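Local coordinates for YesW protein (Bacillus subtilis, PDB 2ZUX), which cleaves rhamnogalacturonan in the ramified regions of plant cell-wall pectin by endo-acting beta-elimination, in a calcium- or manganese-dependent reaction that releases oligosaccharides, at residues A[51-56]-A[532-537]; A[150-155]-A[165-170]; A[196-201]-A[232-237]. All blocks are in the same frame, centred on the assembly; numbering follows the deposited sequence.

Contact 1: A[51-56]-A[532-537]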
loop_
_atom_site.group_PDB
_atom_site.type_symbol
_atom_site.label_atom_id
_atom_site.label_comp_id
_atom_site.label_asym_id
_atom_site.label_seq_id
_atom_site.Cartn_x
_atom_site.Cartn_y
_atom_site.Cartn_z
ATOM N N VAL A 51 1.920 -6.417 -31.569
ATOM C CA VAL A 51 2.667 -7.102 -30.523
ATOM C C VAL A 51 1.736 -7.526 -29.397
ATOM O O VAL A 51 0.673 -6.934 -29.202
ATOM C CB VAL A 51 3.850 -6.247 -29.961
ATOM C CG1 VAL A 51 4.840 -5.902 -31.065
ATOM C CG2 VAL A 51 3.350 -4.979 -29.259
ATOM N N LYS A 52 2.141 -8.560 -28.673
ATOM C CA LYS A 52 1.364 -9.059 -27.554
ATOM C C LYS A 52 1.854 -8.427 -26.255
ATOM O O LYS A 52 1.070 -7.806 -25.535
ATOM C CB LYS A 52 1.423 -10.589 -27.486
ATOM C CG LYS A 52 0.501 -11.185 -26.432
ATOM C CD LYS A 52 0.623 -12.698 -26.349
ATOM C CE LYS A 52 0.002 -13.204 -25.057
ATOM N NZ LYS A 52 0.077 -14.688 -24.918
ATOM N N THR A 53 3.146 -8.572 -25.960
ATOM C CA THR A 53 3.699 -8.050 -24.714
ATOM C C THR A 53 3.607 -6.526 -24.651
ATOM O O THR A 53 3.705 -5.843 -25.683
ATOM C CB THR A 53 5.149 -8.514 -24.478
ATOM O OG1 THR A 53 5.501 -8.277 -23.114
ATOM C CG2 THR A 53 6.124 -7.779 -25.389
ATOM N N THR A 54 3.420 -6.000 -23.444
ATOM C CA THR A 54 3.194 -4.563 -23.276
ATOM C C THR A 54 4.458 -3.765 -22.950
ATOM O O THR A 54 4.427 -2.801 -22.180
ATOM C CB THR A 54 2.002 -4.226 -22.332
ATOM O OG1 THR A 54 2.310 -4.575 -20.981
ATOM C CG2 THR A 54 0.741 -4.950 -22.765
ATOM N N ASN A 55 5.574 -4.186 -23.535
ATOM C CA ASN A 55 6.774 -3.361 -23.576
ATOM C C ASN A 55 7.453 -3.482 -24.940
ATOM O O ASN A 55 7.295 -4.488 -25.640
ATOM C CB ASN A 55 7.729 -3.610 -22.390
ATOM C CG ASN A 55 8.341 -5.000 -22.370
ATOM O OD1 ASN A 55 7.907 -5.923 -23.065
ATOM N ND2 ASN A 55 9.342 -5.160 -21.529
ATOM N N TYR A 56 8.181 -2.441 -25.318
ATOM C CA TYR A 56 8.754 -2.340 -26.650
ATOM C C TYR A 56 9.980 -1.450 -26.582
ATOM O O TYR A 56 9.955 -0.416 -25.922
ATOM C CB TYR A 56 7.717 -1.737 -27.600
ATOM C CG TYR A 56 8.109 -1.795 -29.059
ATOM C CD1 TYR A 56 7.781 -2.897 -29.847
ATOM C CD2 TYR A 56 8.805 -0.741 -29.654
ATOM C CE1 TYR A 56 8.144 -2.949 -31.188
ATOM C CE2 TYR A 56 9.169 -0.785 -30.992
ATOM C CZ TYR A 56 8.837 -1.893 -31.749
ATOM O OH TYR A 56 9.193 -1.945 -33.076
ATOM N N ILE A 532 13.914 -2.802 -17.908
ATOM C CA ILE A 532 14.340 -4.166 -18.210
ATOM C C ILE A 532 13.232 -4.837 -19.023
ATOM O O ILE A 532 12.094 -4.938 -18.555
ATOM C CB ILE A 532 14.631 -4.964 -16.925
ATOM C CG1 ILE A 532 15.770 -4.308 -16.143
ATOM C CG2 ILE A 532 14.989 -6.416 -17.265
ATOM C CD1 ILE A 532 15.865 -4.729 -14.677
ATOM N N PRO A 533 13.543 -5.280 -20.257
ATOM C CA PRO A 533 12.514 -5.929 -21.067
ATOM C C PRO A 533 11.974 -7.211 -20.446
ATOM O O PRO A 533 12.690 -7.921 -19.739
ATOM C CB PRO A 533 13.238 -6.235 -22.385
ATOM C CG PRO A 533 14.402 -5.292 -22.410
ATOM C CD PRO A 533 14.822 -5.163 -20.985
ATOM N N THR A 534 10.707 -7.488 -20.721
ATOM C CA THR A 534 10.076 -8.726 -20.286
ATOM C C THR A 534 9.363 -9.412 -21.444
ATOM O O THR A 534 8.859 -8.751 -22.354
ATOM C CB THR A 534 9.096 -8.501 -19.104
ATOM O OG1 THR A 534 8.602 -9.771 -18.649
ATOM C CG2 THR A 534 7.919 -7.614 -19.492
ATOM N N GLU A 535 9.332 -10.741 -21.409
ATOM C CA GLU A 535 8.537 -11.512 -22.359
ATOM C C GLU A 535 7.103 -11.709 -21.862
ATOM O O GLU A 535 6.273 -12.279 -22.569
ATOM C CB GLU A 535 9.183 -12.882 -22.613
ATOM C CG GLU A 535 9.097 -13.832 -21.418
ATOM C CD GLU A 535 9.906 -15.105 -21.595
ATOM O OE1 GLU A 535 9.761 -15.769 -22.643
ATOM O OE2 GLU A 535 10.677 -15.443 -20.669
ATOM N N HIS A 536 6.821 -11.246 -20.644
ATOM C CA HIS A 536 5.539 -11.516 -19.995
ATOM C C HIS A 536 4.603 -10.329 -19.994
ATOM O O HIS A 536 5.005 -9.193 -19.720
ATOM C CB HIS A 536 5.749 -11.958 -18.550
ATOM C CG HIS A 536 6.620 -13.161 -18.417
ATOM N ND1 HIS A 536 6.201 -14.425 -18.775
ATOM C CD2 HIS A 536 7.899 -13.291 -17.996
ATOM C CE1 HIS A 536 7.182 -15.283 -18.561
ATOM N NE2 HIS A 536 8.224 -14.621 -18.093
ATOM N N ARG A 537 3.344 -10.629 -20.281
ATOM C CA ARG A 537 2.260 -9.684 -20.162
ATOM C C ARG A 537 1.342 -10.120 -19.025
ATOM O O ARG A 537 0.901 -11.272 -18.982
ATOM C CB ARG A 537 1.471 -9.653 -21.470
ATOM C CG ARG A 537 0.297 -8.720 -21.433
ATOM C CD ARG A 537 -0.278 -8.547 -22.822
ATOM N NE ARG A 537 -1.243 -9.579 -23.194
ATOM C CZ ARG A 537 -1.947 -9.540 -24.321
ATOM N NH1 ARG A 537 -1.760 -8.548 -25.183
ATOM N NH2 ARG A 537 -2.832 -10.494 -24.592
HETATM O O HOH W 1 5.027 -6.316 -20.678
#
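The seam between the N-terminal beta-sheet domain and the beta-propeller of this family 11 lyase is formed here by Lys52, Thr53, Thr54 and Asn55 against Thr534, His536 and Arg537. Arg537 CG stands anti to the backbone N (chi1 179°) and the chain bends at chi3, which carries Arg537 CD past the Thr54 methyl, CG2, at 3.7 Å and lays the guanidinium beside Lys52. The Lys52 and Arg537 side chains cross at about a right angle, Lys52 CG lying 3.6 Å above the guanidinium plane and over its centre. Through NH1 the arginine also gives a weak, bent hydrogen bond to Lys52 O (2.9 Å, 127° at the hydrogen). The same domain adds a second, stronger acceptor: NH1 also bonds Val35 O, and the guanidinium makes a cation-pi contact with Phe27. A propeller residue is thus gripped by the N-terminal domain, whose seven-stranded sheet has strand 55-58, starting at Asn55, as one outermost strand. The two backbones run roughly antiparallel, 152° apart end to end, yet no beta bridge pairs them, and a water takes over part of the joining. This water accepts from Thr53 OG1 at 3.2 Å and donates to Thr54 OG1 at 3.2 Å and to His536 O at 3.0 Å; Thr54 OG1 is bonded to Trp25 O as well. The opposing loop is shaped by an ST turn, in which His536 N donates to Thr534 OG1 (3.1 Å), an oxygen that also bonds Gly460 O. The CB of Asn55 is directed toward this loop, and its side chain crosses that of Thr534 at about a right angle, while Asp510 and Arg512, ligands of a calcium ion, touch it from the propeller side.

Contact 2: A[150-155]-A[165-170]. With RAM (alpha-L-rhamnopyranose), chain O.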
loop_
_atom_site.group_PDB
_atom_site.type_symbol
_atom_site.label_atom_id
_atom_site.label_comp_id
_atom_site.label_asym_id
_atom_site.label_seq_id
_atom_site.Cartn_x
_atom_site.Cartn_y
_atom_site.Cartn_z
ATOM N N ASP A 150 2.666 19.683 13.157
ATOM C CA ASP A 150 1.471 19.329 12.395
ATOM C C ASP A 150 1.767 18.276 11.338
ATOM O O ASP A 150 2.829 18.293 10.715
ATOM C CB ASP A 150 0.913 20.561 11.669
ATOM C CG ASP A 150 0.241 21.563 12.596
ATOM O OD1 ASP A 150 -0.161 21.199 13.724
ATOM O OD2 ASP A 150 0.088 22.724 12.149
ATOM N N VAL A 151 0.801 17.387 11.131
ATOM C CA VAL A 151 0.842 16.440 10.021
ATOM C C VAL A 151 0.150 17.093 8.829
ATOM O O VAL A 151 -0.965 17.610 8.953
ATOM C CB VAL A 151 0.131 15.130 10.392
ATOM C CG1 VAL A 151 0.174 14.113 9.237
ATOM C CG2 VAL A 151 0.744 14.540 11.650
ATOM N N LEU A 152 0.833 17.105 7.690
ATOM C CA LEU A 152 0.302 17.700 6.469
ATOM C C LEU A 152 0.133 16.617 5.424
ATOM O O LEU A 152 0.985 15.735 5.308
ATOM C CB LEU A 152 1.257 18.780 5.951
ATOM C CG LEU A 152 1.727 19.782 7.016
ATOM C CD1 LEU A 152 2.854 20.625 6.505
ATOM C CD2 LEU A 152 0.585 20.661 7.474
ATOM N N ILE A 153 -0.965 16.692 4.676
ATOM C CA ILE A 153 -1.256 15.756 3.592
ATOM C C ILE A 153 -1.474 16.586 2.341
ATOM O O ILE A 153 -2.323 17.486 2.332
ATOM C CB ILE A 153 -2.565 14.944 3.844
ATOM C CG1 ILE A 153 -2.606 14.308 5.247
ATOM C CG2 ILE A 153 -2.802 13.946 2.701
ATOM C CD1 ILE A 153 -1.578 13.242 5.483
ATOM N N ASP A 154 -0.709 16.282 1.292
ATOM C CA ASP A 154 -0.822 16.993 0.013
ATOM C C ASP A 154 -1.308 16.069 -1.090
ATOM O O ASP A 154 -1.106 14.858 -1.025
ATOM C CB ASP A 154 0.544 17.508 -0.449
ATOM C CG ASP A 154 1.092 18.646 0.384
ATOM O OD1 ASP A 154 0.452 19.108 1.347
ATOM O OD2 ASP A 154 2.209 19.097 0.050
ATOM N N ALA A 155 -1.891 16.656 -2.133
ATOM C CA ALA A 155 -2.138 15.937 -3.384
ATOM C C ALA A 155 -1.352 16.580 -4.509
ATOM O O ALA A 155 -1.408 17.803 -4.678
ATOM C CB ALA A 155 -3.608 15.930 -3.724
ATOM N N ARG A 165 -3.374 21.109 0.173
ATOM C CA ARG A 165 -2.777 20.648 1.415
ATOM C C ARG A 165 -3.841 20.652 2.500
ATOM O O ARG A 165 -4.569 21.640 2.666
ATOM C CB ARG A 165 -1.615 21.558 1.839
ATOM C CG ARG A 165 -1.098 21.326 3.276
ATOM C CD ARG A 165 0.244 22.002 3.519
ATOM N NE ARG A 165 1.220 21.499 2.557
ATOM C CZ ARG A 165 2.337 22.121 2.192
ATOM N NH1 ARG A 165 2.682 23.289 2.734
ATOM N NH2 ARG A 165 3.124 21.559 1.287
ATOM N N ILE A 166 -3.917 19.543 3.230
ATOM C CA ILE A 166 -4.706 19.441 4.452
ATOM C C ILE A 166 -3.737 19.491 5.625
ATOM O O ILE A 166 -2.714 18.801 5.620
ATOM C CB ILE A 166 -5.507 18.113 4.485
ATOM C CG1 ILE A 166 -6.602 18.134 3.418
ATOM C CG2 ILE A 166 -6.095 17.825 5.890
ATOM C CD1 ILE A 166 -7.306 16.807 3.232
ATOM N N ASN A 167 -4.046 20.322 6.616
ATOM C CA ASN A 167 -3.256 20.380 7.833
ATOM C C ASN A 167 -4.070 19.757 8.960
ATOM O O ASN A 167 -5.094 20.308 9.366
ATOM C CB ASN A 167 -2.889 21.831 8.170
ATOM C CG ASN A 167 -2.002 21.928 9.397
ATOM O OD1 ASN A 167 -2.039 21.061 10.271
ATOM N ND2 ASN A 167 -1.188 22.973 9.466
ATOM N N LEU A 168 -3.635 18.602 9.461
ATOM C CA LEU A 168 -4.453 17.892 10.446
ATOM C C LEU A 168 -4.526 18.618 11.791
ATOM O O LEU A 168 -5.458 18.396 12.561
ATOM C CB LEU A 168 -3.993 16.440 10.604
ATOM C CG LEU A 168 -4.412 15.562 9.418
ATOM C CD1 LEU A 168 -3.572 14.319 9.353
ATOM C CD2 LEU A 168 -5.890 15.189 9.498
ATOM N N GLY A 169 -3.554 19.489 12.049
ATOM C CA GLY A 169 -3.622 20.432 13.161
ATOM C C GLY A 169 -3.115 19.870 14.475
ATOM O O GLY A 169 -2.690 18.712 14.569
ATOM N N LYS A 170 -3.163 20.707 15.509
ATOM C CA LYS A 170 -2.533 20.402 16.794
ATOM C C LYS A 170 -3.140 19.215 17.537
ATOM O O LYS A 170 -2.502 18.674 18.444
ATOM C CB LYS A 170 -2.568 21.635 17.700
ATOM C CG LYS A 170 -3.975 22.060 18.107
ATOM C CD LYS A 170 -3.980 23.246 19.065
ATOM C CE LYS A 170 -3.344 24.489 18.459
ATOM N NZ LYS A 170 -4.138 25.029 17.322
HETATM C C1 RAM O . 0.259 24.233 14.957
HETATM C C2 RAM O . -0.033 25.543 15.685
HETATM C C3 RAM O . 0.257 25.392 17.177
HETATM C C4 RAM O . 1.650 24.808 17.417
HETATM C C5 RAM O . 1.823 23.503 16.634
HETATM C C6 RAM O . 3.227 22.922 16.780
HETATM O O1 RAM O . -0.715 23.269 15.298
HETATM O O2 RAM O . 0.777 26.561 15.133
HETATM O O3 RAM O . 0.154 26.647 17.814
HETATM O O4 RAM O . 1.851 24.613 18.804
HETATM O O5 RAM O . 1.562 23.748 15.262
HETATM O O HOH W 2 -1.406 17.081 12.813
#
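Asp150 and Asn167 meet across the mouth of a beta hairpin, with the carboxylate and amide planes turned 72° apart. Asn167 CG lies anti to its backbone N (chi1 -177°), which carries the amide to Asp150. Asn167 ND2 donates to Asp150 OD2 (3.0 Å), keeping the acceptor close to the amide plane but arriving from above the carboxylate. The other oxygen, Asp150 OD1, accepts from rhamnose O1 at 2.7 Å, so one carboxylate spans strand partner and sugar. Next along this face, Leu152 is the bump: its CD2 presses on the Asn167 amide, 3.5 Å from CG, while CD1 lies over one face of the Arg165 guanidinium, so that the leucine fills the hollow between the two polar side chains. Strands 152-156 and 162-167 are the last two of a five-stranded antiparallel propeller sheet, and their segment axes run 166° apart. Ile153 and Ile166 form the hydrogen-bonded pair, and Leu168 N extends the ladder to Val151 O at 2.9 Å. On the Ile153 face, Leu168 CD1 sits in the notch between Val151 CG1 (3.8 Å) and Ile153 CG1 (4.2 Å), and Met196 of the neighbouring sheet touches the same leucine. Beyond Leu152, Asp154 and Arg165 lie side by side and nearly coplanar. In this salt bridge Arg165 NE meets Asp154 OD1 at 2.8 Å and Arg165 NH2 meets Asp154 OD2, each on a syn lone pair; Asp97 O and Trp134 NE1 add bonds to NH2 and OD2 respectively.

Contact 3: A[196-201]-A[232-237]. With RAM (alpha-L-rhamnopyranose), chain P.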
loop_
_atom_site.group_PDB
_atom_site.type_symbol
_atom_site.label_atom_id
_atom_site.label_comp_id
_atom_site.label_asym_id
_atom_site.label_seq_id
_atom_site.Cartn_x
_atom_site.Cartn_y
_atom_site.Cartn_z
ATOM N N MET A 196 -9.691 9.970 6.606
ATOM C CA MET A 196 -8.784 9.766 7.735
ATOM C C MET A 196 -9.397 10.346 8.992
ATOM O O MET A 196 -10.369 11.102 8.938
ATOM C CB MET A 196 -7.410 10.404 7.466
ATOM C CG MET A 196 -7.435 11.919 7.374
ATOM S SD MET A 196 -5.931 12.541 6.610
ATOM C CE MET A 196 -6.415 12.431 4.918
ATOM N N LYS A 197 -8.797 9.996 10.124
ATOM C CA LYS A 197 -9.167 10.550 11.416
ATOM C C LYS A 197 -8.707 12.002 11.506
ATOM O O LYS A 197 -7.589 12.337 11.126
ATOM C CB LYS A 197 -8.537 9.700 12.520
ATOM C CG LYS A 197 -8.920 10.087 13.938
ATOM C CD LYS A 197 -8.447 8.984 14.883
ATOM C CE LYS A 197 -8.863 9.223 16.323
ATOM N NZ LYS A 197 -8.089 10.334 16.945
ATOM N N THR A 198 -9.606 12.860 11.977
ATOM C CA THR A 198 -9.370 14.302 12.068
ATOM C C THR A 198 -9.797 14.768 13.454
ATOM O O THR A 198 -10.271 13.977 14.272
ATOM C CB THR A 198 -10.176 15.050 10.987
ATOM O OG1 THR A 198 -11.565 14.775 11.190
ATOM C CG2 THR A 198 -9.760 14.600 9.582
ATOM N N ALA A 199 -9.637 16.058 13.719
ATOM C CA ALA A 199 -9.957 16.600 15.026
ATOM C C ALA A 199 -10.363 18.057 14.903
ATOM O O ALA A 199 -10.270 18.658 13.828
ATOM C CB ALA A 199 -8.760 16.464 15.957
ATOM N N ASP A 200 -10.802 18.636 16.014
ATOM C CA ASP A 200 -10.977 20.082 16.071
ATOM C C ASP A 200 -9.670 20.710 15.619
ATOM O O ASP A 200 -8.586 20.306 16.051
ATOM C CB ASP A 200 -11.259 20.523 17.507
ATOM C CG ASP A 200 -12.603 20.052 18.008
ATOM O OD1 ASP A 200 -13.605 20.219 17.285
ATOM O OD2 ASP A 200 -12.642 19.506 19.133
ATOM N N GLY A 201 -9.757 21.682 14.725
ATOM C CA GLY A 201 -8.557 22.354 14.269
ATOM C C GLY A 201 -7.964 21.801 12.990
ATOM O O GLY A 201 -7.080 22.417 12.420
ATOM N N THR A 232 -13.292 12.064 8.762
ATOM C CA THR A 232 -13.653 12.932 7.638
ATOM C C THR A 232 -13.353 12.267 6.309
ATOM O O THR A 232 -12.313 11.617 6.136
ATOM C CB THR A 232 -12.904 14.281 7.710
ATOM O OG1 THR A 232 -13.213 14.923 8.955
ATOM C CG2 THR A 232 -13.324 15.207 6.574
ATOM N N VAL A 233 -14.285 12.439 5.377
ATOM C CA VAL A 233 -14.049 12.131 3.974
ATOM C C VAL A 233 -13.845 13.467 3.261
ATOM O O VAL A 233 -14.708 14.355 3.333
ATOM C CB VAL A 233 -15.229 11.367 3.341
ATOM C CG1 VAL A 233 -14.951 11.046 1.877
ATOM C CG2 VAL A 233 -15.528 10.091 4.116
ATOM N N PHE A 234 -12.702 13.612 2.592
ATOM C CA PHE A 234 -12.342 14.815 1.852
ATOM C C PHE A 234 -12.449 14.544 0.357
ATOM O O PHE A 234 -12.105 13.455 -0.118
ATOM C CB PHE A 234 -10.892 15.224 2.140
ATOM C CG PHE A 234 -10.605 15.599 3.578
ATOM C CD1 PHE A 234 -10.791 16.906 4.022
ATOM C CD2 PHE A 234 -10.092 14.658 4.465
ATOM C CE1 PHE A 234 -10.487 17.268 5.331
ATOM C CE2 PHE A 234 -9.791 15.009 5.775
ATOM C CZ PHE A 234 -9.988 16.315 6.213
ATOM N N GLN A 235 -12.882 15.553 -0.391
ATOM C CA GLN A 235 -12.936 15.482 -1.843
ATOM C C GLN A 235 -11.519 15.358 -2.392
ATOM O O GLN A 235 -10.637 16.123 -2.016
ATOM C CB GLN A 235 -13.621 16.740 -2.387
ATOM C CG GLN A 235 -13.859 16.722 -3.885
ATOM C CD GLN A 235 -14.696 17.895 -4.343
ATOM O OE1 GLN A 235 -14.453 19.039 -3.957
ATOM N NE2 GLN A 235 -15.695 17.615 -5.166
ATOM N N GLY A 236 -11.295 14.382 -3.269
ATOM C CA GLY A 236 -9.952 14.125 -3.772
ATOM C C GLY A 236 -9.333 15.251 -4.575
ATOM O O GLY A 236 -8.128 15.472 -4.511
ATOM N N SER A 237 -10.157 15.954 -5.354
ATOM C CA SER A 237 -9.648 16.977 -6.270
ATOM C C SER A 237 -9.278 18.287 -5.576
ATOM O O SER A 237 -8.441 19.029 -6.078
ATOM C CB SER A 237 -10.669 17.249 -7.369
ATOM O OG SER A 237 -11.879 17.707 -6.804
HETATM C C1 RAM P . -6.708 28.082 13.968
HETATM C C2 RAM P . -6.358 26.655 14.389
HETATM C C3 RAM P . -6.199 25.769 13.153
HETATM C C4 RAM P . -5.177 26.374 12.196
HETATM C C5 RAM P . -5.569 27.817 11.864
HETATM C C6 RAM P . -4.527 28.512 10.992
HETATM O O1 RAM P . -7.998 28.113 13.390
HETATM O O2 RAM P . -5.161 26.678 15.137
HETATM O O3 RAM P . -5.808 24.461 13.510
HETATM O O4 RAM P . -5.135 25.591 11.024
HETATM O O5 RAM P . -5.741 28.581 13.051
#
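Met196 pairs with Thr232 as an antiparallel hydrogen-bonded pair: Met196 N donates to Thr232 O (3.1 Å), and Thr232 N returns an almost straight bond to Met196 O (3.1 Å, 177°). The methionine side chain brings CG to the edge of the Phe234 ring, 4.2 Å from CE2. Lys197 turns the other way, where Glu229 takes its NZ in a salt bridge and Phe247 makes a cation-pi contact with it. Thr198 faces the partner strand again. Its OG1, held between the backbone N and the carbonyl carbon (chi1 60°), meets Thr232 OG1 at 2.8 Å in a hydrogen bond that either hydroxyl could donate, and Thr232 OG1 is linked onward to Thr244 OG1. The short segments cross at 110°, and only Met196 and Thr232 pair as a beta bridge within them; 193-198 and 230-235 are the two inner strands of a four-stranded antiparallel sheet of the propeller. With OG1 so placed, Thr198 CG2 reaches the rim of the Phe234 ring, 3.8 Å from CZ, while Thr232 CG2 rests 3.5 Å above the centre of one ring face. A valine in place of this threonine would probably leave Thr232 OG1 without its hydroxyl partner across the strands. Past Ala199, Asp200 is anchored through OD1 to Tyr230 OH and Asn212 N, and at Gly201 the backbone O accepts from rhamnose O3 at 2.6 Å.

In the fold
Contacts 2 and 3 are neighbours, their centres 10 Å apart, in successive antiparallel sheets of the propeller. They touch through packing: Ile166 CD1 lies 3.5 Å from Phe234 CG, and Leu168 CD2 lies 3.9 Å from Thr198 CG2. Each also carries a sugar-binding residue at its end, Asp150 and Lys170 in contact 2 and Gly201 in contact 3; Lys170 belongs to both rhamnose pockets. Contact 1 is on the other side of the chain's centre, about 40 Å from contact 2 and 41 Å from contact 3 between centres. It ties the N-terminal domain to the propeller, near Asp510 and Arg512 of a calcium site.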